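Local atomic coordinates of P domain of VPI (Norovirus Hu/GI.7/TCH-060/USA/2003, PDB entry 4P2N), a protein that forms the protruding domain of the norovirus major capsid protein, which probably attaches the virus to fucosylated histo-blood group glycans on host cells. Residues 105-110 and 160-165. Sequence-based numbering, arbitrary orientation.
Sequences ACDWHV and WVSPST. With GAL (beta-D-galactopyranose), chain F.
The imidazole of H109 lies over the six-membered ring of W160 in a face-to-face stack, centroids 3.5 Å apart and planes at 19°. H109 CB adds a CH-pi contact over the five-membered ring, so most of the indole is met from one side. W160 swings its CG between its own backbone N and carbonyl carbon (chi1 55°), which turns the indole back across the face of the H109 imidazole. Backbone bonds join the antiparallel strands 107-110 and 160-162: D107 N to S162 O (2.8 Å), S162 N to D107 O, and H109 N to W160 O, with a weak fourth from W160 N to H109 O. A further weak bond runs from H109 ND1 to W160 O. On the face carrying W108 and V161, W108 CD1 touches V161 CG1 at 3.7 Å, while W108 NE1 bonds to I103 O; C106 SG packs against V161 CB. Near A105 and S164, one water links A105 O to S164 N and another links D107 OD1 to S164 OG; K130 forms a salt bridge with D107 OD1. Galactose O3, at the edge of the H109 ring, donates to D107 OD2 (2.5 Å, very short) and accepts from H109 NE2 (3.0 Å); O4 donates to P163 O (2.8 Å). The weak ND1 bond and the NE2 bond both use H109 as donor, which would suit a protonated ring beside D107 in a galactose site.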
loop_
_atom_site.group_PDB
_atom_site.type_symbol
_atom_site.label_atom_id
_atom_site.label_comp_id
_atom_site.label_asym_id
_atom_site.label_seq_id
_atom_site.Cartn_x
_atom_site.Cartn_y
_atom_site.Cartn_z
ATOM N N ALA B 105 -4.306 -19.088 -11.695
ATOM C CA ALA B 105 -5.221 -19.679 -12.678
ATOM C C ALA B 105 -6.208 -18.679 -13.269
ATOM O O ALA B 105 -7.420 -18.922 -13.301
ATOM C CB ALA B 105 -5.961 -20.870 -12.072
ATOM N N CYS B 106 -5.678 -17.557 -13.736
ATOM C CA CYS B 106 -6.494 -16.519 -14.354
ATOM C C CYS B 106 -5.596 -15.616 -15.186
ATOM O O CYS B 106 -4.368 -15.649 -15.049
ATOM C CB CYS B 106 -7.245 -15.702 -13.292
ATOM S SG CYS B 106 -6.204 -14.891 -12.026
ATOM N N ASP B 107 -6.201 -14.820 -16.053
ATOM C CA ASP B 107 -5.462 -13.775 -16.755
ATOM C C ASP B 107 -5.267 -12.591 -15.824
ATOM O O ASP B 107 -6.164 -12.254 -15.044
ATOM C CB ASP B 107 -6.226 -13.309 -17.997
ATOM C CG ASP B 107 -5.952 -14.161 -19.215
ATOM O OD1 ASP B 107 -5.507 -15.321 -19.066
ATOM O OD2 ASP B 107 -6.215 -13.672 -20.334
ATOM N N TRP B 108 -4.099 -11.958 -15.905
ATOM C CA TRP B 108 -3.821 -10.737 -15.163
ATOM C C TRP B 108 -3.787 -9.565 -16.123
ATOM O O TRP B 108 -3.413 -9.706 -17.285
ATOM C CB TRP B 108 -2.463 -10.795 -14.471
ATOM C CG TRP B 108 -2.351 -11.793 -13.382
ATOM C CD1 TRP B 108 -3.367 -12.493 -12.786
ATOM C CD2 TRP B 108 -1.142 -12.220 -12.760
ATOM N NE1 TRP B 108 -2.851 -13.332 -11.824
ATOM C CE2 TRP B 108 -1.490 -13.180 -11.788
ATOM C CE3 TRP B 108 0.203 -11.880 -12.933
ATOM C CZ2 TRP B 108 -0.528 -13.809 -10.992
ATOM C CZ3 TRP B 108 1.151 -12.508 -12.145
ATOM C CH2 TRP B 108 0.782 -13.456 -11.186
ATOM N N HIS B 109 -4.151 -8.399 -15.610
ATOM C CA HIS B 109 -4.066 -7.176 -16.385
ATOM C C HIS B 109 -3.361 -6.178 -15.493
ATOM O O HIS B 109 -3.888 -5.762 -14.462
ATOM C CB HIS B 109 -5.467 -6.742 -16.810
ATOM C CG HIS B 109 -6.211 -7.822 -17.524
ATOM N ND1 HIS B 109 -7.180 -8.591 -16.907
ATOM C CD2 HIS B 109 -6.182 -8.229 -18.814
ATOM C CE1 HIS B 109 -7.694 -9.433 -17.780
ATOM N NE2 HIS B 109 -7.106 -9.233 -18.950
ATOM N N VAL B 110 -2.136 -5.843 -15.880
ATOM C CA VAL B 110 -1.229 -5.094 -15.018
ATOM C C VAL B 110 -0.927 -3.749 -15.657
ATOM O O VAL B 110 -0.460 -3.693 -16.791
ATOM C CB VAL B 110 0.092 -5.862 -14.827
ATOM C CG1 VAL B 110 0.979 -5.171 -13.804
ATOM C CG2 VAL B 110 -0.176 -7.307 -14.401
ATOM N N TRP B 160 -6.696 -5.726 -12.589
ATOM C CA TRP B 160 -7.851 -6.623 -12.542
ATOM C C TRP B 160 -7.485 -8.006 -13.067
ATOM O O TRP B 160 -6.425 -8.199 -13.669
ATOM C CB TRP B 160 -9.059 -6.055 -13.307
ATOM C CG TRP B 160 -8.833 -5.671 -14.755
ATOM C CD1 TRP B 160 -8.150 -4.581 -15.227
ATOM C CD2 TRP B 160 -9.353 -6.345 -15.912
ATOM N NE1 TRP B 160 -8.202 -4.548 -16.609
ATOM C CE2 TRP B 160 -8.939 -5.618 -17.048
ATOM C CE3 TRP B 160 -10.128 -7.495 -16.093
ATOM C CZ2 TRP B 160 -9.270 -6.006 -18.344
ATOM C CZ3 TRP B 160 -10.463 -7.879 -17.380
ATOM C CH2 TRP B 160 -10.031 -7.138 -18.491
ATOM N N VAL B 161 -8.353 -8.975 -12.811
ATOM C CA VAL B 161 -8.118 -10.334 -13.272
ATOM C C VAL B 161 -9.356 -10.859 -13.987
ATOM O O VAL B 161 -10.462 -10.375 -13.757
ATOM C CB VAL B 161 -7.732 -11.278 -12.112
ATOM C CG1 VAL B 161 -6.430 -10.830 -11.451
ATOM C CG2 VAL B 161 -8.864 -11.371 -11.089
ATOM N N SER B 162 -9.168 -11.837 -14.867
ATOM C CA SER B 162 -10.285 -12.354 -15.673
ATOM C C SER B 162 -10.038 -13.824 -16.005
ATOM O O SER B 162 -8.929 -14.319 -15.809
ATOM C CB SER B 162 -10.449 -11.514 -16.952
ATOM O OG SER B 162 -9.288 -11.595 -17.762
ATOM N N PRO B 163 -11.069 -14.541 -16.489
ATOM C CA PRO B 163 -10.911 -15.979 -16.740
ATOM C C PRO B 163 -9.868 -16.307 -17.791
ATOM O O PRO B 163 -9.680 -15.552 -18.745
ATOM C CB PRO B 163 -12.286 -16.398 -17.260
ATOM C CG PRO B 163 -13.205 -15.418 -16.709
ATOM C CD PRO B 163 -12.464 -14.118 -16.689
ATOM N N SER B 164 -9.178 -17.431 -17.614
ATOM C CA SER B 164 -8.142 -17.826 -18.514
ATOM C C SER B 164 -8.696 -18.186 -19.913
ATOM O O SER B 164 -8.023 -18.108 -20.887
ATOM C CB SER B 164 -7.364 -18.995 -17.912
ATOM O OG SER B 164 -6.795 -18.687 -16.677
ATOM N N THR B 165 -9.931 -18.632 -19.922
ATOM C CA THR B 165 -10.612 -19.050 -21.138
ATOM C C THR B 165 -12.052 -18.650 -21.048
ATOM O O THR B 165 -12.561 -18.437 -20.022
ATOM C CB THR B 165 -10.534 -20.572 -21.447
ATOM O OG1 THR B 165 -11.083 -21.328 -20.386
ATOM C CG2 THR B 165 -9.161 -20.997 -21.618
HETATM C C1 GAL F . -10.743 -11.061 -22.631
HETATM C C2 GAL F . -9.674 -10.783 -21.586
HETATM C C3 GAL F . -8.784 -12.005 -21.434
HETATM C C4 GAL F . -9.642 -13.224 -21.135
HETATM C C5 GAL F . -10.712 -13.365 -22.205
HETATM C C6 GAL F . -11.580 -14.588 -21.902
HETATM O O2 GAL F . -8.881 -9.661 -22.000
HETATM O O3 GAL F . -7.861 -11.793 -20.355
HETATM O O4 GAL F . -10.267 -13.067 -19.852
HETATM O O5 GAL F . -11.532 -12.188 -22.222
HETATM O O6 GAL F . -12.059 -15.150 -23.126
HETATM O O HOH W 1 -9.621 -18.779 -15.039
HETATM O O HOH W 2 -4.555 -17.515 -17.859
#